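Local coordinates for Peptide/nickel transport system substrate-binding protein (Listeria monocytogenes serotype 1/2a, PDB 5KZT) that binds peptides outside the cell, as OppA-type substrate-binding proteins do, and probably delivers them to a membrane transporter for uptake, at residues A61-E66 / Y76-R81; D96-W101 / I138-D143. One frame throughout, in Å; residues are numbered along the deposited sequence.

Contact 1: A61-E66 / Y76-R81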
# COMPACT_ATOMS: atom_id res chain seq x y z
N ALA A 61 -11.52 5.56 17.70
CA ALA A 61 -12.67 5.42 16.80
C ALA A 61 -13.60 4.35 17.37
O ALA A 61 -14.57 4.70 18.03
CB ALA A 61 -12.21 5.08 15.39
N GLY A 62 -13.28 3.06 17.19
CA GLY A 62 -14.07 1.98 17.80
C GLY A 62 -13.87 1.88 19.31
O GLY A 62 -14.71 1.30 20.02
N ALA A 63 -12.76 2.44 19.81
CA ALA A 63 -12.49 2.47 21.23
C ALA A 63 -13.24 3.64 21.81
O ALA A 63 -13.19 4.74 21.25
CB ALA A 63 -10.99 2.63 21.46
N ALA A 64 -13.95 3.40 22.93
CA ALA A 64 -14.79 4.40 23.57
C ALA A 64 -14.00 5.47 24.31
O ALA A 64 -14.48 6.57 24.48
CB ALA A 64 -15.78 3.74 24.53
N GLU A 65 -12.80 5.13 24.77
CA GLU A 65 -11.94 6.07 25.47
C GLU A 65 -10.47 5.64 25.36
O GLU A 65 -10.17 4.57 24.83
CB GLU A 65 -12.38 6.21 26.94
CG GLU A 65 -12.25 4.93 27.75
CD GLU A 65 -12.84 5.02 29.16
OE1 GLU A 65 -13.93 5.60 29.33
OE2 GLU A 65 -12.22 4.48 30.10
N GLU A 66 -9.57 6.50 25.86
CA GLU A 66 -8.12 6.24 25.85
C GLU A 66 -7.85 4.97 26.67
O GLU A 66 -8.35 4.86 27.78
CB GLU A 66 -7.34 7.39 26.51
CG GLU A 66 -7.51 8.75 25.85
CD GLU A 66 -7.02 8.76 24.42
OE1 GLU A 66 -5.79 8.81 24.22
OE2 GLU A 66 -7.86 8.71 23.49
N TYR A 76 -2.56 -3.53 26.91
CA TYR A 76 -3.52 -2.49 26.62
C TYR A 76 -4.93 -2.99 26.95
O TYR A 76 -5.39 -3.98 26.38
CB TYR A 76 -3.44 -2.10 25.13
CG TYR A 76 -2.22 -1.26 24.74
CD1 TYR A 76 -0.93 -1.77 24.84
CD2 TYR A 76 -2.36 0.03 24.24
CE1 TYR A 76 0.18 -1.02 24.48
CE2 TYR A 76 -1.26 0.79 23.88
CZ TYR A 76 0.01 0.25 24.00
OH TYR A 76 1.12 0.98 23.66
N THR A 77 -5.60 -2.31 27.87
CA THR A 77 -6.99 -2.64 28.24
C THR A 77 -7.91 -1.57 27.63
O THR A 77 -7.83 -0.40 27.98
CB THR A 77 -7.15 -2.70 29.77
OG1 THR A 77 -6.17 -3.60 30.32
CG2 THR A 77 -8.54 -3.18 30.16
N ILE A 78 -8.77 -2.00 26.71
CA ILE A 78 -9.47 -1.09 25.79
C ILE A 78 -10.97 -1.28 25.91
O ILE A 78 -11.46 -2.38 25.71
CB ILE A 78 -9.07 -1.36 24.33
CG1 ILE A 78 -7.55 -1.18 24.16
CG2 ILE A 78 -9.80 -0.43 23.38
CD1 ILE A 78 -6.99 -1.69 22.85
N LYS A 79 -11.69 -0.20 26.23
CA LYS A 79 -13.14 -0.22 26.30
C LYS A 79 -13.65 0.13 24.92
O LYS A 79 -13.13 1.03 24.28
CB LYS A 79 -13.65 0.77 27.35
CG LYS A 79 -13.21 0.38 28.75
CD LYS A 79 -13.64 1.39 29.79
CE LYS A 79 -15.14 1.37 30.00
NZ LYS A 79 -15.42 1.45 31.46
N LEU A 80 -14.68 -0.59 24.48
CA LEU A 80 -15.25 -0.41 23.15
C LEU A 80 -16.53 0.41 23.20
O LEU A 80 -17.23 0.41 24.20
CB LEU A 80 -15.55 -1.77 22.53
CG LEU A 80 -14.36 -2.71 22.40
CD1 LEU A 80 -14.82 -4.04 21.83
CD2 LEU A 80 -13.29 -2.07 21.53
N ARG A 81 -16.84 1.09 22.09
CA ARG A 81 -18.10 1.82 21.98
C ARG A 81 -19.29 0.87 22.14
O ARG A 81 -19.36 -0.15 21.48
CB ARG A 81 -18.20 2.54 20.63
CG ARG A 81 -17.24 3.71 20.47
CD ARG A 81 -17.75 4.67 19.42
NE ARG A 81 -18.87 5.43 19.94
CZ ARG A 81 -18.78 6.62 20.56
NH1 ARG A 81 -17.60 7.23 20.73
NH2 ARG A 81 -19.89 7.22 20.98
O HOH W 1 -14.78 6.60 19.97
O HOH W 2 -10.30 2.28 26.44
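R81 lies along the bend of the 61-66 loop, its aliphatic carbons against the loop's carbonyl oxygens. Its CB is 3.8 Å from G62 O. With CG turned opposite the carbonyl carbon (chi1 -69°), the chain runs on past the loop, so that CG meets both G62 O and A61 O, and CD comes to 3.5 Å from A61 O. A bend at chi3 then turns the guanidinium: NH1 gives a hydrogen bond to a water in the plane of the group, and that water donates in turn to A61 O and A63 O. The strongest polar partner of the head lies elsewhere, D83, in a salt bridge from NE; W215 adds a cation-pi contact. The backbones pair as well. R81 N bonds to G62 O at 3.0 Å, nearly straight at 169°, and A64 N reaches K79 O at 2.8 Å. These two bonds flank A63 and L80 and make a single beta bridge just past the end of strand 75-79, an inner strand of a small antiparallel sheet in a protein of the bacterial solute-binding family 5. A second water continues the pairing, bridging E65 O and K79 N. On the I78 side of the bridge, A63 CB touches I78 CG2 at 3.8 Å, the branch that stands opposite the backbone N. A64 CB instead leans on L80 O at 3.6 Å. Farther out, E65 and K79 cross at a slant: OE2 of E65 meets K79 CD at 3.4 Å, while the same OE2 stays 4.6 Å from K79 NZ, a separation at which the opposite charges probably attract without direct contact.

Contact 2: D96-W101 / I138-D143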
# COMPACT_ATOMS: atom_id res chain seq x y z
N ASP A 96 -15.72 -9.65 17.87
CA ASP A 96 -15.46 -9.36 16.47
C ASP A 96 -13.98 -9.06 16.22
O ASP A 96 -13.45 -9.36 15.15
CB ASP A 96 -16.27 -8.16 15.99
CG ASP A 96 -17.75 -8.35 16.13
OD1 ASP A 96 -18.26 -9.48 16.18
OD2 ASP A 96 -18.45 -7.31 16.16
N TYR A 97 -13.34 -8.43 17.20
CA TYR A 97 -11.91 -8.16 17.10
C TYR A 97 -11.10 -9.42 17.33
O TYR A 97 -10.13 -9.69 16.60
CB TYR A 97 -11.46 -7.09 18.08
CG TYR A 97 -11.99 -5.73 17.79
CD1 TYR A 97 -13.23 -5.33 18.28
CD2 TYR A 97 -11.25 -4.81 17.05
CE1 TYR A 97 -13.73 -4.06 18.01
CE2 TYR A 97 -11.75 -3.54 16.78
CZ TYR A 97 -12.98 -3.18 17.28
OH TYR A 97 -13.49 -1.94 17.07
N VAL A 98 -11.49 -10.19 18.33
CA VAL A 98 -10.81 -11.45 18.60
C VAL A 98 -10.89 -12.34 17.36
O VAL A 98 -9.87 -12.87 16.90
CB VAL A 98 -11.40 -12.18 19.83
CG1 VAL A 98 -10.81 -13.58 19.98
CG2 VAL A 98 -11.12 -11.38 21.08
N TYR A 99 -12.09 -12.48 16.82
CA TYR A 99 -12.27 -13.27 15.61
C TYR A 99 -11.37 -12.80 14.47
O TYR A 99 -10.68 -13.60 13.87
CB TYR A 99 -13.74 -13.28 15.17
CG TYR A 99 -13.91 -13.84 13.79
CD1 TYR A 99 -13.73 -15.21 13.54
CD2 TYR A 99 -14.21 -13.01 12.73
CE1 TYR A 99 -13.87 -15.73 12.26
CE2 TYR A 99 -14.34 -13.52 11.45
CZ TYR A 99 -14.17 -14.87 11.22
OH TYR A 99 -14.30 -15.33 9.93
N SER A 100 -11.38 -11.50 14.16
CA SER A 100 -10.65 -11.02 12.98
C SER A 100 -9.13 -11.04 13.13
O SER A 100 -8.42 -11.30 12.17
CB SER A 100 -11.11 -9.65 12.54
OG SER A 100 -10.69 -8.67 13.44
N TRP A 101 -8.61 -10.76 14.31
CA TRP A 101 -7.17 -10.84 14.51
C TRP A 101 -6.72 -12.32 14.44
O TRP A 101 -5.70 -12.63 13.82
CB TRP A 101 -6.76 -10.22 15.82
CG TRP A 101 -6.96 -8.74 15.91
CD1 TRP A 101 -7.82 -7.95 15.19
CD2 TRP A 101 -6.30 -7.89 16.82
NE1 TRP A 101 -7.73 -6.64 15.62
CE2 TRP A 101 -6.80 -6.58 16.62
CE3 TRP A 101 -5.30 -8.09 17.78
CZ2 TRP A 101 -6.34 -5.47 17.37
CZ3 TRP A 101 -4.86 -6.99 18.53
CH2 TRP A 101 -5.38 -5.71 18.31
N ILE A 138 -4.91 -11.32 22.20
CA ILE A 138 -6.12 -10.51 22.30
C ILE A 138 -7.20 -11.36 22.97
O ILE A 138 -7.41 -12.50 22.57
CB ILE A 138 -6.58 -9.95 20.93
CG1 ILE A 138 -7.82 -9.06 21.11
CG2 ILE A 138 -6.79 -11.08 19.89
CD1 ILE A 138 -8.19 -8.26 19.86
N LYS A 139 -7.84 -10.78 23.99
CA LYS A 139 -8.85 -11.41 24.83
C LYS A 139 -10.07 -10.51 24.90
O LYS A 139 -9.93 -9.30 25.09
CB LYS A 139 -8.36 -11.50 26.28
CG LYS A 139 -7.81 -12.82 26.76
CD LYS A 139 -7.38 -12.67 28.21
CE LYS A 139 -6.64 -13.88 28.76
NZ LYS A 139 -5.42 -14.19 27.95
N ALA A 140 -11.26 -11.11 24.79
CA ALA A 140 -12.50 -10.42 25.09
C ALA A 140 -12.71 -10.60 26.59
O ALA A 140 -13.14 -11.65 27.05
CB ALA A 140 -13.66 -11.00 24.31
N VAL A 141 -12.37 -9.57 27.35
CA VAL A 141 -12.60 -9.56 28.79
C VAL A 141 -14.12 -9.60 29.08
O VAL A 141 -14.57 -10.30 29.99
CB VAL A 141 -11.92 -8.32 29.43
CG1 VAL A 141 -12.31 -8.16 30.88
CG2 VAL A 141 -10.40 -8.44 29.29
N ASP A 142 -14.87 -8.84 28.30
CA ASP A 142 -16.32 -8.96 28.23
C ASP A 142 -16.72 -8.47 26.83
O ASP A 142 -15.84 -8.18 26.00
CB ASP A 142 -17.01 -8.22 29.41
CG ASP A 142 -16.77 -6.70 29.44
OD1 ASP A 142 -16.69 -6.04 28.40
OD2 ASP A 142 -16.74 -6.14 30.55
N ASP A 143 -18.02 -8.38 26.55
CA ASP A 143 -18.43 -8.04 25.19
C ASP A 143 -17.99 -6.65 24.71
O ASP A 143 -17.91 -6.42 23.50
CB ASP A 143 -19.95 -8.27 25.01
CG ASP A 143 -20.31 -9.76 25.02
OD1 ASP A 143 -19.41 -10.60 24.84
OD2 ASP A 143 -21.49 -10.11 25.23
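The indole of W101 takes the end of I138 on one face: CD1 sits 3.6 Å from the centroid of the six-membered ring and 14° off its normal, a CH-pi contact over the face. F166 and F117 make edge-to-face ring contacts with the same indole, whose NE1 is hydrogen-bonded to F166 O. The arrangement is a helix packed on an antiparallel sheet. Helix 94-105 lies against strand 138-140, an outermost strand of the four-stranded sheet; the N-to-C directions of the short segments differ by 150°, roughly antiparallel, with axes 7.9 Å apart at the closest approach. No hydrogen bond crosses between the two segments, so their direct union rests on apolar side chains. I138 supplies most of the strand's side of it. Its CG1 stands opposite the backbone N (chi1 -178°), and the extended chain beyond carries CD1 out over the indole, with the side chain crossing that of W101 at about a right angle. The approach is more than a single methyl: I138 CB is 3.9 Å from W101 CE3, and CG2 also meets that ring atom. CD1 also touches Y97 CB at 3.9 Å, roughly at right angles to its approach to the indole, so the methyl sits in the corner between the two helix side chains. L146, on the neighbouring strand, touches both Y97 and I138 and carries the apolar packing farther into the sheet. One turn back from W101, V98 presents CG2 to the strand. This methyl meets I138 CG1 at 4.0 Å, then A140 CB, and makes its closest approach to the strand at A140 N, 3.7 Å away.

Contact 1 and contact 2 are served by one antiparallel sheet: strand 75-79 supplies a segment to the first and strand 138-140, at the sheet's margin, to the second, with strand 145-149 between them. They follow in series along the chain, and their centres lie about 12 Å apart. Y97 and L80 join them directly, L80 CD1 packing 4.0 Å from Y97 CE1, while G62 CA lies 4.0 Å from Y97 OH. L80 CD1 also approaches D143 O at 4.2 Å. L146 touches L80, Y97 and I138, and so borders both contacts. Each centre is about 26 Å from the centre of the chain, on the same side of it.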